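Local coordinates for lectin (Colocasia esculenta, PDB 5T20), which binds mannose and mannose-containing glycans, as a plant lectin of the monocot mannose-binding (GNA-related) family, at residues Y16-L21 with V29-C34; D33-L38 with W45-H50. All blocks are in the same frame, centred on the assembly; numbering follows the deposited sequence.

Contact 1. Residues Y16-L21 with V29-C34. With MAN (alpha-D-mannopyranose), chain T; MAN (alpha-D-mannopyranose), chain B.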
loop_
_atom_site.group_PDB
_atom_site.type_symbol
_atom_site.label_atom_id
_atom_site.label_comp_id
_atom_site.label_asym_id
_atom_site.label_seq_id
_atom_site.Cartn_x
_atom_site.Cartn_y
_atom_site.Cartn_z
ATOM N N TYR D 16 15.235 -4.995 -8.775
ATOM C CA TYR D 16 16.625 -5.457 -8.891
ATOM C C TYR D 16 17.475 -4.360 -9.523
ATOM O O TYR D 16 16.918 -3.367 -9.997
ATOM C CB TYR D 16 16.691 -6.769 -9.734
ATOM C CG TYR D 16 16.207 -6.617 -11.158
ATOM C CD1 TYR D 16 17.092 -6.294 -12.183
ATOM C CD2 TYR D 16 14.853 -6.754 -11.478
ATOM C CE1 TYR D 16 16.650 -6.118 -13.489
ATOM C CE2 TYR D 16 14.402 -6.589 -12.786
ATOM C CZ TYR D 16 15.307 -6.269 -13.787
ATOM O OH TYR D 16 14.892 -6.046 -15.076
ATOM N N GLY D 17 18.800 -4.567 -9.557
ATOM C CA GLY D 17 19.776 -3.671 -10.188
ATOM C C GLY D 17 19.627 -2.212 -9.820
ATOM O O GLY D 17 19.665 -1.341 -10.696
ATOM N N ASP D 18 19.441 -1.945 -8.505
ATOM C CA ASP D 18 19.234 -0.627 -7.890
ATOM C C ASP D 18 17.819 -0.076 -8.148
ATOM O O ASP D 18 17.584 1.105 -7.902
ATOM C CB ASP D 18 20.310 0.397 -8.291
ATOM C CG ASP D 18 21.730 -0.051 -8.006
ATOM O OD1 ASP D 18 21.937 -0.767 -7.011
ATOM O OD2 ASP D 18 22.631 0.313 -8.786
ATOM N N GLY D 19 16.884 -0.947 -8.566
ATOM C CA GLY D 19 15.469 -0.591 -8.702
ATOM C C GLY D 19 14.957 -0.263 -7.313
ATOM O O GLY D 19 15.410 -0.869 -6.327
ATOM N N ARG D 20 14.044 0.709 -7.192
ATOM C CA ARG D 20 13.669 1.118 -5.850
ATOM C C ARG D 20 12.266 1.698 -5.706
ATOM O O ARG D 20 11.628 2.094 -6.681
ATOM C CB ARG D 20 14.690 2.196 -5.362
ATOM C CG ARG D 20 14.574 3.555 -6.097
ATOM C CD ARG D 20 15.790 4.454 -5.944
ATOM N NE ARG D 20 16.957 3.845 -6.577
ATOM C CZ ARG D 20 18.218 4.227 -6.400
ATOM N NH1 ARG D 20 18.503 5.251 -5.603
ATOM N NH2 ARG D 20 19.201 3.589 -7.015
ATOM N N LEU D 21 11.817 1.759 -4.450
ATOM C CA LEU D 21 10.607 2.457 -4.030
ATOM C C LEU D 21 11.069 3.736 -3.410
ATOM O O LEU D 21 12.125 3.733 -2.778
ATOM C CB LEU D 21 9.739 1.644 -3.057
ATOM C CG LEU D 21 9.348 0.224 -3.487
ATOM C CD1 LEU D 21 8.514 -0.443 -2.415
ATOM C CD2 LEU D 21 8.634 0.214 -4.875
ATOM N N VAL D 29 15.805 0.335 -1.664
ATOM C CA VAL D 29 16.573 -0.064 -2.846
ATOM C C VAL D 29 17.052 -1.525 -2.837
ATOM O O VAL D 29 17.789 -1.925 -1.929
ATOM C CB VAL D 29 17.823 0.857 -3.023
ATOM C CG1 VAL D 29 18.416 0.727 -4.424
ATOM C CG2 VAL D 29 17.532 2.333 -2.694
ATOM N N MET D 30 16.747 -2.269 -3.916
ATOM C CA MET D 30 17.317 -3.613 -4.125
ATOM C C MET D 30 18.582 -3.380 -4.912
ATOM O O MET D 30 18.546 -3.235 -6.135
ATOM C CB MET D 30 16.342 -4.553 -4.864
ATOM C CG MET D 30 16.876 -5.971 -5.027
ATOM S SD MET D 30 17.090 -6.842 -3.439
ATOM C CE MET D 30 18.876 -6.982 -3.373
ATOM N N GLN D 31 19.677 -3.231 -4.211
ATOM C CA GLN D 31 20.942 -2.859 -4.821
ATOM C C GLN D 31 21.594 -3.972 -5.624
ATOM O O GLN D 31 21.330 -5.154 -5.391
ATOM C CB GLN D 31 21.908 -2.349 -3.757
ATOM C CG GLN D 31 21.339 -1.198 -2.966
ATOM C CD GLN D 31 22.306 -0.581 -1.998
ATOM O OE1 GLN D 31 22.143 0.565 -1.623
ATOM N NE2 GLN D 31 23.334 -1.309 -1.586
ATOM N N GLY D 32 22.488 -3.557 -6.529
ATOM C CA GLY D 32 23.260 -4.456 -7.382
ATOM C C GLY D 32 24.199 -5.353 -6.600
ATOM O O GLY D 32 24.600 -6.410 -7.099
ATOM N N ASP D 33 24.539 -4.961 -5.359
ATOM C CA ASP D 33 25.450 -5.731 -4.503
ATOM C C ASP D 33 24.681 -6.757 -3.615
ATOM O O ASP D 33 25.261 -7.287 -2.665
ATOM C CB ASP D 33 26.296 -4.773 -3.635
ATOM C CG ASP D 33 25.550 -4.053 -2.513
ATOM O OD1 ASP D 33 24.292 -4.050 -2.529
ATOM O OD2 ASP D 33 26.221 -3.479 -1.629
ATOM N N CYS D 34 23.371 -6.996 -3.914
ATOM C CA CYS D 34 22.473 -7.958 -3.244
ATOM C C CYS D 34 21.979 -7.471 -1.858
ATOM O O CYS D 34 21.319 -8.240 -1.154
ATOM C CB CYS D 34 23.119 -9.339 -3.136
ATOM S SG CYS D 34 21.934 -10.694 -2.936
HETATM C C1 MAN T . 26.705 -1.935 2.593
HETATM C C2 MAN T . 26.455 -1.649 1.109
HETATM C C3 MAN T . 26.194 -0.155 0.912
HETATM C C4 MAN T . 25.030 0.295 1.797
HETATM C C5 MAN T . 25.239 -0.076 3.242
HETATM C C6 MAN T . 23.890 0.112 3.929
HETATM O O1 MAN T . 27.899 -1.236 3.024
HETATM O O2 MAN T . 25.334 -2.420 0.627
HETATM O O3 MAN T . 25.815 0.069 -0.453
HETATM O O4 MAN T . 24.865 1.713 1.712
HETATM O O5 MAN T . 25.570 -1.472 3.386
HETATM O O6 MAN T . 24.088 0.066 5.338
HETATM C C1 MAN B . 26.576 1.136 -1.024
HETATM C C2 MAN B . 26.009 1.486 -2.391
HETATM C C3 MAN B . 26.129 0.266 -3.308
HETATM C C4 MAN B . 27.612 -0.173 -3.399
HETATM C C5 MAN B . 28.131 -0.445 -1.985
HETATM C C6 MAN B . 29.605 -0.871 -2.016
HETATM O O2 MAN B . 26.764 2.583 -2.936
HETATM O O3 MAN B . 25.607 0.590 -4.606
HETATM O O4 MAN B . 27.715 -1.379 -4.186
HETATM O O5 MAN B . 27.965 0.746 -1.177
HETATM O O6 MAN B . 30.170 -0.789 -0.699
HETATM O O HOH W 1 20.217 -6.465 -7.618
#

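Contact 2. Residues D33-L38 with W45-H50. With MAN (alpha-D-mannopyranose), chain T; MAN (alpha-D-mannopyranose), chain C; MAN (alpha-D-mannopyranose), chain B.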
loop_
_atom_site.group_PDB
_atom_site.type_symbol
_atom_site.label_atom_id
_atom_site.label_comp_id
_atom_site.label_asym_id
_atom_site.label_seq_id
_atom_site.Cartn_x
_atom_site.Cartn_y
_atom_site.Cartn_z
ATOM N N ASP D 33 24.539 -4.961 -5.359
ATOM C CA ASP D 33 25.450 -5.731 -4.503
ATOM C C ASP D 33 24.681 -6.757 -3.615
ATOM O O ASP D 33 25.261 -7.287 -2.665
ATOM C CB ASP D 33 26.296 -4.773 -3.635
ATOM C CG ASP D 33 25.550 -4.053 -2.513
ATOM O OD1 ASP D 33 24.292 -4.050 -2.529
ATOM O OD2 ASP D 33 26.221 -3.479 -1.629
ATOM N N CYS D 34 23.371 -6.996 -3.914
ATOM C CA CYS D 34 22.473 -7.958 -3.244
ATOM C C CYS D 34 21.979 -7.471 -1.858
ATOM O O CYS D 34 21.319 -8.240 -1.154
ATOM C CB CYS D 34 23.119 -9.339 -3.136
ATOM S SG CYS D 34 21.934 -10.694 -2.936
ATOM N N ASN D 35 22.259 -6.208 -1.477
ATOM C CA ASN D 35 21.793 -5.677 -0.193
ATOM C C ASN D 35 20.493 -4.905 -0.411
ATOM O O ASN D 35 20.411 -4.084 -1.326
ATOM C CB ASN D 35 22.873 -4.778 0.458
ATOM C CG ASN D 35 22.759 -4.564 1.961
ATOM O OD1 ASN D 35 21.948 -5.189 2.658
ATOM N ND2 ASN D 35 23.603 -3.679 2.508
ATOM N N LEU D 36 19.474 -5.174 0.404
ATOM C CA LEU D 36 18.215 -4.442 0.330
ATOM C C LEU D 36 18.313 -3.308 1.375
ATOM O O LEU D 36 18.467 -3.581 2.568
ATOM C CB LEU D 36 17.001 -5.371 0.546
ATOM C CG LEU D 36 15.628 -4.642 0.622
ATOM C CD1 LEU D 36 15.190 -4.088 -0.764
ATOM C CD2 LEU D 36 14.556 -5.543 1.223
ATOM N N VAL D 37 18.348 -2.036 0.919
ATOM C CA VAL D 37 18.621 -0.940 1.842
ATOM C C VAL D 37 17.509 0.101 1.852
ATOM O O VAL D 37 17.121 0.637 0.811
ATOM C CB VAL D 37 19.998 -0.249 1.534
ATOM C CG1 VAL D 37 20.340 0.800 2.591
ATOM C CG2 VAL D 37 21.145 -1.258 1.397
ATOM N N LEU D 38 17.057 0.434 3.051
ATOM C CA LEU D 38 16.124 1.528 3.218
ATOM C C LEU D 38 16.926 2.743 3.659
ATOM O O LEU D 38 17.433 2.752 4.779
ATOM C CB LEU D 38 14.989 1.216 4.215
ATOM C CG LEU D 38 13.702 2.051 4.016
ATOM C CD1 LEU D 38 12.522 1.438 4.790
ATOM C CD2 LEU D 38 13.896 3.491 4.440
ATOM N N TRP D 45 17.712 1.186 7.296
ATOM C CA TRP D 45 17.596 -0.257 7.486
ATOM C C TRP D 45 18.310 -0.963 6.360
ATOM O O TRP D 45 18.424 -0.425 5.253
ATOM C CB TRP D 45 16.111 -0.686 7.551
ATOM C CG TRP D 45 15.874 -2.169 7.748
ATOM C CD1 TRP D 45 15.677 -2.821 8.933
ATOM C CD2 TRP D 45 15.754 -3.168 6.714
ATOM N NE1 TRP D 45 15.378 -4.147 8.700
ATOM C CE2 TRP D 45 15.438 -4.393 7.350
ATOM C CE3 TRP D 45 15.794 -3.128 5.302
ATOM C CZ2 TRP D 45 15.253 -5.583 6.636
ATOM C CZ3 TRP D 45 15.597 -4.306 4.589
ATOM C CH2 TRP D 45 15.348 -5.519 5.253
ATOM N N GLN D 46 18.819 -2.160 6.648
ATOM C CA GLN D 46 19.439 -2.992 5.623
ATOM C C GLN D 46 19.146 -4.459 5.902
ATOM O O GLN D 46 18.955 -4.860 7.067
ATOM C CB GLN D 46 20.951 -2.732 5.479
ATOM C CG GLN D 46 21.793 -3.026 6.733
ATOM C CD GLN D 46 23.278 -3.144 6.465
ATOM O OE1 GLN D 46 23.718 -3.479 5.371
ATOM N NE2 GLN D 46 24.092 -2.989 7.501
ATOM N N SER D 47 19.122 -5.263 4.819
ATOM C CA SER D 47 18.986 -6.707 4.929
ATOM C C SER D 47 20.333 -7.282 5.385
ATOM O O SER D 47 20.386 -8.384 5.930
ATOM C CB SER D 47 18.526 -7.320 3.611
ATOM O OG SER D 47 19.426 -7.044 2.552
ATOM N N ASN D 48 21.418 -6.498 5.194
ATOM C CA ASN D 48 22.797 -6.825 5.567
ATOM C C ASN D 48 23.224 -8.069 4.772
ATOM O O ASN D 48 23.707 -9.064 5.322
ATOM C CB ASN D 48 22.936 -7.008 7.109
ATOM C CG ASN D 48 24.308 -6.721 7.680
ATOM O OD1 ASN D 48 25.326 -6.749 6.992
ATOM N ND2 ASN D 48 24.371 -6.457 8.974
ATOM N N THR D 49 22.993 -8.014 3.458
ATOM C CA THR D 49 23.272 -9.147 2.576
ATOM C C THR D 49 24.211 -8.745 1.415
ATOM O O THR D 49 24.184 -9.376 0.353
ATOM C CB THR D 49 21.945 -9.766 2.101
ATOM O OG1 THR D 49 21.115 -8.740 1.576
ATOM C CG2 THR D 49 21.164 -10.466 3.230
ATOM N N HIS D 50 25.099 -7.749 1.634
ATOM C CA HIS D 50 26.071 -7.339 0.601
ATOM C C HIS D 50 26.930 -8.549 0.156
ATOM O O HIS D 50 27.481 -9.242 1.004
ATOM C CB HIS D 50 26.984 -6.192 1.109
ATOM C CG HIS D 50 28.211 -5.976 0.260
ATOM N ND1 HIS D 50 28.218 -5.069 -0.789
ATOM C CD2 HIS D 50 29.424 -6.572 0.326
ATOM C CE1 HIS D 50 29.418 -5.154 -1.336
ATOM N NE2 HIS D 50 30.185 -6.039 -0.696
HETATM C C1 MAN T . 26.705 -1.935 2.593
HETATM C C2 MAN T . 26.455 -1.649 1.109
HETATM C C3 MAN T . 26.194 -0.155 0.912
HETATM C C4 MAN T . 25.030 0.295 1.797
HETATM C C5 MAN T . 25.239 -0.076 3.242
HETATM C C6 MAN T . 23.890 0.112 3.929
HETATM O O1 MAN T . 27.899 -1.236 3.024
HETATM O O2 MAN T . 25.334 -2.420 0.627
HETATM O O3 MAN T . 25.815 0.069 -0.453
HETATM O O4 MAN T . 24.865 1.713 1.712
HETATM O O5 MAN T . 25.570 -1.472 3.386
HETATM O O6 MAN T . 24.088 0.066 5.338
HETATM C C1 MAN C . 24.361 1.372 5.872
HETATM C C2 MAN C . 24.500 1.260 7.403
HETATM C C3 MAN C . 23.131 0.869 8.006
HETATM C C4 MAN C . 22.039 1.840 7.538
HETATM C C5 MAN C . 22.009 1.895 6.018
HETATM C C6 MAN C . 20.906 2.842 5.524
HETATM O O2 MAN C . 24.928 2.541 7.934
HETATM O O3 MAN C . 23.195 0.889 9.442
HETATM O O4 MAN C . 20.762 1.439 8.052
HETATM O O5 MAN C . 23.308 2.342 5.535
HETATM O O6 MAN C . 21.106 4.145 6.093
HETATM C C1 MAN B . 26.576 1.136 -1.024
HETATM C C2 MAN B . 26.009 1.486 -2.391
HETATM C C3 MAN B . 26.129 0.266 -3.308
HETATM C C4 MAN B . 27.612 -0.173 -3.399
HETATM C C5 MAN B . 28.131 -0.445 -1.985
HETATM C C6 MAN B . 29.605 -0.871 -2.016
HETATM O O2 MAN B . 26.764 2.583 -2.936
HETATM O O3 MAN B . 25.607 0.590 -4.606
HETATM O O4 MAN B . 27.715 -1.379 -4.186
HETATM O O5 MAN B . 27.965 0.746 -1.177
HETATM O O6 MAN B . 30.170 -0.789 -0.699
#

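Contact 1. Residues Y16-L21 with V29-C34
Val29 CG1 lies over one face of the Arg20 guanidinium, 3.7 Å above the plane and shifted toward its rim, while the edge of the group is turned back onto its own segment. There NE and NH2 grip the carbonyl oxygen of Asp18 side-on, both bonds close to the guanidinium plane, NE coming nearly in line with the C=O and NH2 in the carbonyl plane on a lone pair. The bend at chi3 (65°) folds the arginine into this clasp, and NH1 goes on to Gln27. Branched Val29 suits the spot because each methyl has its own task: CG1 also reaches the Asp18 O at 3.6 Å, and CG2 meets Arg20 CB.

Arg20 and Val29 form a non-hydrogen-bonded antiparallel pair in the hairpin of strands 19-23 and 26-30, part of a four-stranded sheet of the beta-prism II fold known in this lectin family. A type I' turn, Tyr16 to Gly19, leads into it; both central residues, Gly17 and Asp18, have positive phi, which glycine takes easily at the first. Met30 N donates to Gly19 O, and Asp18 N to Met30 O at 2.8 Å.

Asp18 OD1 accepts from Gly32 N at 2.9 Å, from above the carboxylate plane; a short acidic side chain in the type I' turn thus reaches the backbone N-H of the second residue of the type I turn from Gln31 to Cys34. A water accepts from Gly17 N and donates to Gln31 O.

At the start of this turn Gln31, extended past CG, carries its amide to the mannose site. Gln31 NE2 donates to O3 of the chain T mannose at 3.1 Å and, nearly in the amide plane, to Asp33 OD1, whose carboxylate it approaches from above; OE1 is taken by Tyr39.

Contact 2. Residues D33-L38 with W45-H50
Val37 and Gln46 form a non-hydrogen-bonded antiparallel pair, and Leu38 and Trp45 beside them a hydrogen-bonded one, with Leu38 N to Trp45 O at 2.7 Å and Trp45 N to Leu38 O at 3.0 Å. Leu36 CD2 packs 3.7 Å from Trp45 CZ3, its CG at the indole edge in plane, whereas Ser47 N lies over one ring face, toward its rim. Ser47 OG accepts from Leu36 N at 2.8 Å and donates to Thr49 OG1, and the Thr49 hydroxyl in turn donates to Cys34 O; small hydroxyls fit where backbone groups need short-range partners.

Asn35, with CG anti to the backbone N (chi1 -159°), uses both ends of its amide. OD1 accepts from Thr49 N, above the carbonyl plane, and weakly from Asn48 N. Asn35 ND2 gives a nearly straight bond (170°) to Gln46 OE1 at 2.9 Å, the amide planes 46° apart, and another to O2 of the chain T mannose at 2.8 Å. That O2 donates to Asp33 OD2 at 2.6 Å. His50 ND1 donates a straight hydrogen bond to the same oxygen, in the imidazole plane but from above the carboxylate plane, which would probably steady the aspartate. Val37 CG1 adds an apolar contact, 3.6 Å from C6 of the chain C mannose. Asp33, Asn35 and Val37, with Gln31 and Tyr39, make up the QxDxNxVxY mannose-binding motif of GNA-related lectins.

Contacts 1 and 2 lie about 9 Å apart, centre to centre, on the same side of the chain's centre and within one four-stranded antiparallel sheet. Its strands, 19-23, 26-30, 36-39 and 45-46, are neighbours in chain order, so contact 1 joins the first pair and contact 2 the last. Asp33 and Cys34 belong to both, in the connection between the middle strands, and Cys34 ties it to Cys56 by a disulfide. Across those strands Val29 N probably bonds to Val37 O at 2.8 Å, and Gln31 packs on Val37. Both contacts touch the mannoses of chains T and B, so the sugar site draws on the connection between strands 26-30 and 36-39 and on the strand that follows it.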